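Side-chain contacts in Pre-mRNA splicing factor PRP8 (Cyanidioschyzon merolae, PDB 6NQI), which probably binds spliceosomal snRNAs and intronic pre-mRNA as a core splicing factor, represented here by its RNase H-like domain: residues A144-H149 with T202-L207; F159-H164 with R206-L211. One frame throughout, in Å; residues are numbered along the deposited sequence.

Interaction 1 (A144-H149 with T202-L207)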
# COMPACT_ATOMS: atom_id res chain seq x y z
N ALA A 144 -9.05 8.84 -4.76
CA ALA A 144 -9.41 9.75 -5.85
C ALA A 144 -10.11 10.97 -5.28
O ALA A 144 -9.55 11.69 -4.45
CB ALA A 144 -10.31 9.04 -6.86
N ASP A 145 -11.37 11.13 -5.68
CA ASP A 145 -12.27 12.15 -5.16
C ASP A 145 -13.50 11.52 -4.53
O ASP A 145 -14.57 12.13 -4.53
CB ASP A 145 -12.71 13.09 -6.29
CG ASP A 145 -13.50 12.37 -7.38
OD1 ASP A 145 -14.46 12.95 -7.92
OD2 ASP A 145 -13.15 11.19 -7.67
N TRP A 146 -13.39 10.29 -4.04
CA TRP A 146 -14.57 9.62 -3.52
C TRP A 146 -15.12 10.34 -2.28
O TRP A 146 -16.34 10.49 -2.14
CB TRP A 146 -14.27 8.15 -3.20
CG TRP A 146 -13.75 7.39 -4.38
CD1 TRP A 146 -13.79 7.76 -5.70
CD2 TRP A 146 -13.15 6.09 -4.34
NE1 TRP A 146 -13.23 6.77 -6.48
CE2 TRP A 146 -12.83 5.74 -5.68
CE3 TRP A 146 -12.85 5.18 -3.31
CZ2 TRP A 146 -12.21 4.53 -6.01
CZ3 TRP A 146 -12.24 3.98 -3.64
CH2 TRP A 146 -11.92 3.67 -4.99
N LEU A 147 -14.23 10.83 -1.41
CA LEU A 147 -14.69 11.52 -0.21
C LEU A 147 -15.52 12.76 -0.53
O LEU A 147 -16.11 13.36 0.39
CB LEU A 147 -13.49 11.90 0.67
CG LEU A 147 -12.69 10.71 1.21
CD1 LEU A 147 -11.79 11.13 2.37
CD2 LEU A 147 -13.56 9.52 1.58
N GLU A 148 -15.62 13.14 -1.81
CA GLU A 148 -16.55 14.18 -2.21
C GLU A 148 -18.00 13.72 -2.18
O GLU A 148 -18.90 14.52 -1.92
CB GLU A 148 -16.24 14.62 -3.64
CG GLU A 148 -14.98 15.39 -3.79
CD GLU A 148 -15.17 16.82 -3.35
OE1 GLU A 148 -15.62 17.65 -4.18
OE2 GLU A 148 -14.89 17.08 -2.15
N HIS A 149 -18.23 12.44 -2.43
CA HIS A 149 -19.57 11.92 -2.69
C HIS A 149 -19.98 10.75 -1.82
O HIS A 149 -21.18 10.44 -1.79
CB HIS A 149 -19.71 11.50 -4.16
CG HIS A 149 -19.41 12.59 -5.14
ND1 HIS A 149 -18.13 12.92 -5.52
CD2 HIS A 149 -20.24 13.42 -5.82
CE1 HIS A 149 -18.18 13.91 -6.39
NE2 HIS A 149 -19.44 14.24 -6.58
N THR A 202 -22.33 7.40 -10.39
CA THR A 202 -23.20 6.37 -10.95
C THR A 202 -22.39 5.25 -11.59
O THR A 202 -22.67 4.06 -11.40
CB THR A 202 -24.19 6.98 -11.94
OG1 THR A 202 -23.49 7.83 -12.86
CG2 THR A 202 -25.23 7.81 -11.21
N ASP A 203 -21.40 5.62 -12.41
CA ASP A 203 -20.51 4.61 -13.00
C ASP A 203 -19.72 3.86 -11.93
O ASP A 203 -19.48 2.66 -12.08
CB ASP A 203 -19.59 5.27 -14.02
CG ASP A 203 -20.32 5.62 -15.32
OD1 ASP A 203 -21.26 4.89 -15.71
OD2 ASP A 203 -19.97 6.65 -15.92
N TRP A 204 -19.33 4.54 -10.85
CA TRP A 204 -18.68 3.86 -9.72
C TRP A 204 -19.62 2.83 -9.10
O TRP A 204 -19.19 1.73 -8.74
CB TRP A 204 -18.21 4.89 -8.68
CG TRP A 204 -16.81 5.43 -8.95
CD1 TRP A 204 -16.44 6.75 -9.07
CD2 TRP A 204 -15.61 4.67 -9.13
NE1 TRP A 204 -15.08 6.85 -9.32
CE2 TRP A 204 -14.56 5.58 -9.36
CE3 TRP A 204 -15.33 3.30 -9.13
CZ2 TRP A 204 -13.26 5.17 -9.59
CZ3 TRP A 204 -14.04 2.90 -9.34
CH2 TRP A 204 -13.02 3.83 -9.57
N ARG A 205 -20.90 3.17 -8.96
CA ARG A 205 -21.89 2.23 -8.42
C ARG A 205 -22.05 1.01 -9.32
O ARG A 205 -22.02 -0.14 -8.86
CB ARG A 205 -23.22 2.95 -8.26
CG ARG A 205 -23.29 4.07 -7.22
CD ARG A 205 -24.52 4.93 -7.49
NE ARG A 205 -25.80 4.24 -7.29
CZ ARG A 205 -26.96 4.69 -7.76
NH1 ARG A 205 -27.00 5.81 -8.47
NH2 ARG A 205 -28.07 4.01 -7.55
N ARG A 206 -22.23 1.25 -10.62
CA ARG A 206 -22.34 0.14 -11.56
C ARG A 206 -21.09 -0.73 -11.52
O ARG A 206 -21.17 -1.96 -11.58
CB ARG A 206 -22.65 0.62 -12.97
CG ARG A 206 -23.92 1.44 -13.06
CD ARG A 206 -24.29 1.72 -14.50
NE ARG A 206 -25.70 2.08 -14.62
CZ ARG A 206 -26.34 2.18 -15.78
NH1 ARG A 206 -25.69 1.94 -16.92
NH2 ARG A 206 -27.63 2.50 -15.81
N LEU A 207 -19.92 -0.09 -11.43
CA LEU A 207 -18.67 -0.83 -11.37
C LEU A 207 -18.61 -1.69 -10.12
O LEU A 207 -18.24 -2.87 -10.19
CB LEU A 207 -17.52 0.17 -11.38
CG LEU A 207 -16.57 0.08 -12.55
CD1 LEU A 207 -15.72 1.34 -12.59
CD2 LEU A 207 -15.72 -1.16 -12.36
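The backbones of Trp146, in the loop that follows strand 137-141, and Trp204, on helix 201-210, stay well apart, with their CA atoms 9.4 Å from each other. Both residues point their CB toward the opposite segment, and two indole side chains fill the gap; no hydrogen bond crosses it. The pair is an edge-to-face (T-shaped) stack: Trp146 presents an edge to the face of Trp204, with the planes at 74° and the five-membered ring centroids 4.6 Å apart. Trp146 NE1 leads, lying 3.1 Å above the Trp204 plane and displaced toward the rim of that ring. Its closest carbon there is Trp204 CE2, at 3.4 Å. The two NE1 atoms are also close, but both are donors and do not bond to each other. Farther along the same edge, Trp146 CZ2 packs on Trp204 CH2 at 3.7 Å, so the contact runs from the pyrrole part of Trp204 onto its benzene part. With CG anti to its carbonyl carbon (chi1 -57°), Trp146 turns its NE1-CZ2 edge to Trp204. Putting a serine at Trp204 would remove the face on which the Trp146 edge rests and would probably open a gap between loop and helix, leaving the Trp146 indole freer to shift. Both indoles are buried, and Trp196 and Arg158 lie against them. Trp196 meets the Trp146 ring with the planes at about 25° and also touches Trp204, while Arg158 makes a cation-pi contact with Trp146. Helix 152-168 supplies that arginine together with Ala155 and Leu162, both touching Trp146, so the tryptophan pair ties the loop after strand 137-141 to helices 152-168 and 201-210.

Interaction 2 (F159-H164 with R206-L211)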
# COMPACT_ATOMS: atom_id res chain seq x y z
N PHE A 159 -12.18 0.70 -2.32
CA PHE A 159 -10.77 0.40 -2.51
C PHE A 159 -10.50 -1.08 -2.23
O PHE A 159 -9.82 -1.75 -3.01
CB PHE A 159 -9.96 1.31 -1.59
CG PHE A 159 -8.49 1.22 -1.75
CD1 PHE A 159 -7.84 2.05 -2.66
CD2 PHE A 159 -7.74 0.38 -0.96
CE1 PHE A 159 -6.48 2.00 -2.80
CE2 PHE A 159 -6.36 0.33 -1.10
CZ PHE A 159 -5.74 1.14 -2.02
N LEU A 160 -11.08 -1.62 -1.16
CA LEU A 160 -10.82 -3.02 -0.82
C LEU A 160 -11.39 -3.96 -1.88
O LEU A 160 -10.75 -4.95 -2.26
CB LEU A 160 -11.41 -3.32 0.57
CG LEU A 160 -10.93 -4.54 1.36
CD1 LEU A 160 -9.42 -4.61 1.48
CD2 LEU A 160 -11.53 -4.53 2.74
N LEU A 161 -12.60 -3.66 -2.37
CA LEU A 161 -13.21 -4.46 -3.43
C LEU A 161 -12.36 -4.43 -4.69
O LEU A 161 -12.20 -5.45 -5.37
CB LEU A 161 -14.62 -3.96 -3.74
CG LEU A 161 -15.36 -4.66 -4.88
CD1 LEU A 161 -15.49 -6.15 -4.61
CD2 LEU A 161 -16.72 -4.04 -5.12
N LEU A 162 -11.80 -3.26 -5.01
CA LEU A 162 -10.90 -3.13 -6.15
C LEU A 162 -9.66 -3.99 -5.95
O LEU A 162 -9.21 -4.66 -6.89
CB LEU A 162 -10.50 -1.67 -6.34
CG LEU A 162 -11.57 -0.85 -7.04
CD1 LEU A 162 -11.25 0.62 -6.97
CD2 LEU A 162 -11.77 -1.27 -8.48
N LEU A 163 -9.10 -3.99 -4.73
CA LEU A 163 -7.91 -4.78 -4.45
C LEU A 163 -8.17 -6.26 -4.73
O LEU A 163 -7.39 -6.93 -5.42
CB LEU A 163 -7.50 -4.59 -2.99
CG LEU A 163 -6.81 -3.30 -2.52
CD1 LEU A 163 -6.32 -3.45 -1.09
CD2 LEU A 163 -5.69 -2.90 -3.40
N HIS A 164 -9.31 -6.77 -4.24
CA HIS A 164 -9.59 -8.19 -4.44
C HIS A 164 -9.91 -8.51 -5.89
O HIS A 164 -9.56 -9.60 -6.38
CB HIS A 164 -10.72 -8.64 -3.53
CG HIS A 164 -10.28 -8.87 -2.12
ND1 HIS A 164 -9.91 -10.11 -1.65
CD2 HIS A 164 -10.13 -8.01 -1.08
CE1 HIS A 164 -9.57 -10.01 -0.38
NE2 HIS A 164 -9.69 -8.75 -0.01
N ARG A 206 -22.23 1.25 -10.62
CA ARG A 206 -22.34 0.14 -11.56
C ARG A 206 -21.09 -0.73 -11.52
O ARG A 206 -21.17 -1.96 -11.58
CB ARG A 206 -22.65 0.62 -12.97
CG ARG A 206 -23.92 1.44 -13.06
CD ARG A 206 -24.29 1.72 -14.50
NE ARG A 206 -25.70 2.08 -14.62
CZ ARG A 206 -26.34 2.18 -15.78
NH1 ARG A 206 -25.69 1.94 -16.92
NH2 ARG A 206 -27.63 2.50 -15.81
N LEU A 207 -19.92 -0.09 -11.43
CA LEU A 207 -18.67 -0.83 -11.37
C LEU A 207 -18.61 -1.69 -10.12
O LEU A 207 -18.24 -2.87 -10.19
CB LEU A 207 -17.52 0.17 -11.38
CG LEU A 207 -16.57 0.08 -12.55
CD1 LEU A 207 -15.72 1.34 -12.59
CD2 LEU A 207 -15.72 -1.16 -12.36
N GLU A 208 -18.97 -1.12 -8.96
CA GLU A 208 -19.04 -1.88 -7.72
C GLU A 208 -19.91 -3.11 -7.89
O GLU A 208 -19.55 -4.21 -7.46
CB GLU A 208 -19.57 -1.01 -6.58
CG GLU A 208 -18.52 -0.39 -5.68
CD GLU A 208 -19.11 0.49 -4.57
OE1 GLU A 208 -20.28 0.29 -4.18
OE2 GLU A 208 -18.38 1.39 -4.08
N LEU A 209 -21.07 -2.94 -8.53
CA LEU A 209 -21.95 -4.08 -8.76
C LEU A 209 -21.27 -5.13 -9.65
O LEU A 209 -21.30 -6.32 -9.35
CB LEU A 209 -23.27 -3.60 -9.38
CG LEU A 209 -24.31 -2.97 -8.43
CD1 LEU A 209 -25.43 -2.28 -9.20
CD2 LEU A 209 -24.87 -3.98 -7.45
N GLU A 210 -20.62 -4.68 -10.73
CA GLU A 210 -20.03 -5.62 -11.70
C GLU A 210 -18.82 -6.37 -11.14
O GLU A 210 -18.53 -7.47 -11.61
CB GLU A 210 -19.68 -4.86 -12.98
CG GLU A 210 -19.06 -5.68 -14.13
CD GLU A 210 -20.06 -6.43 -15.02
OE1 GLU A 210 -21.21 -5.96 -15.18
OE2 GLU A 210 -19.67 -7.47 -15.60
N LEU A 211 -18.12 -5.83 -10.14
CA LEU A 211 -16.87 -6.40 -9.64
C LEU A 211 -17.06 -7.50 -8.59
O LEU A 211 -16.20 -7.66 -7.72
CB LEU A 211 -15.97 -5.29 -9.09
CG LEU A 211 -15.31 -4.32 -10.07
CD1 LEU A 211 -14.60 -3.22 -9.33
CD2 LEU A 211 -14.30 -5.05 -10.94
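Helix-to-helix packing in the RNase H-like domain brings Leu161 and Leu162 of helix 152-168 against Glu208 in the last turn of helix 201-210 and Leu211 just beyond it. The backbones come nearest at Leu161 and Leu211, whose CA atoms are 7.5 Å apart. With CG anti to the backbone N (chi1 177°), Leu161 reaches across, and its forked end sets the two methyls on different parts of the partner segment. Leu161 CD1 lies 3.5 Å from Leu211 O, and Leu161 CD2 sits 3.7 Å from Glu208 O while also touching the aliphatic CG of Glu208. The nearest atoms to both methyls are thus backbone carbonyl oxygens. This joins the terminal helix of the modelled chain to a helix that follows edge strand 137-141 of the mixed sheet, and Leu211 marks the point where the chain leaves helical geometry. Leu162 meets Leu211 methyl to methyl, CD2 to CD1 at 3.5 Å, the two side chains crossing at a slant. Leu211 also touches Val173 of helix 170-176, while Leu162 packs on Trp146 and Trp196 as well. No hydrogen bond crosses between the two segments. Glu208 brings a charge to the contact: its chain is extended beyond CG, and OE2 forms a salt bridge with Arg158 NE, one turn before Leu162 on helix 152-168.

Overall arrangement
Interactions 1 and 2 have centres about 11 Å apart and lie on the same side of the chain's centre. Along the chain come 144-149, then 159-164, and last helix 201-210, which both contacts use and whose Arg206 and Leu207 belong to both ranges. The two also touch directly: Trp146 CH2 lies 3.7 Å from Leu162 CD1, so the aromatic packing of interaction 1 runs on into the leucines of interaction 2. Together they hold helix 201-210 against helix 152-168 and the loop leading into it from edge strand 137-141, fastening the end of the modelled chain to the body of the domain.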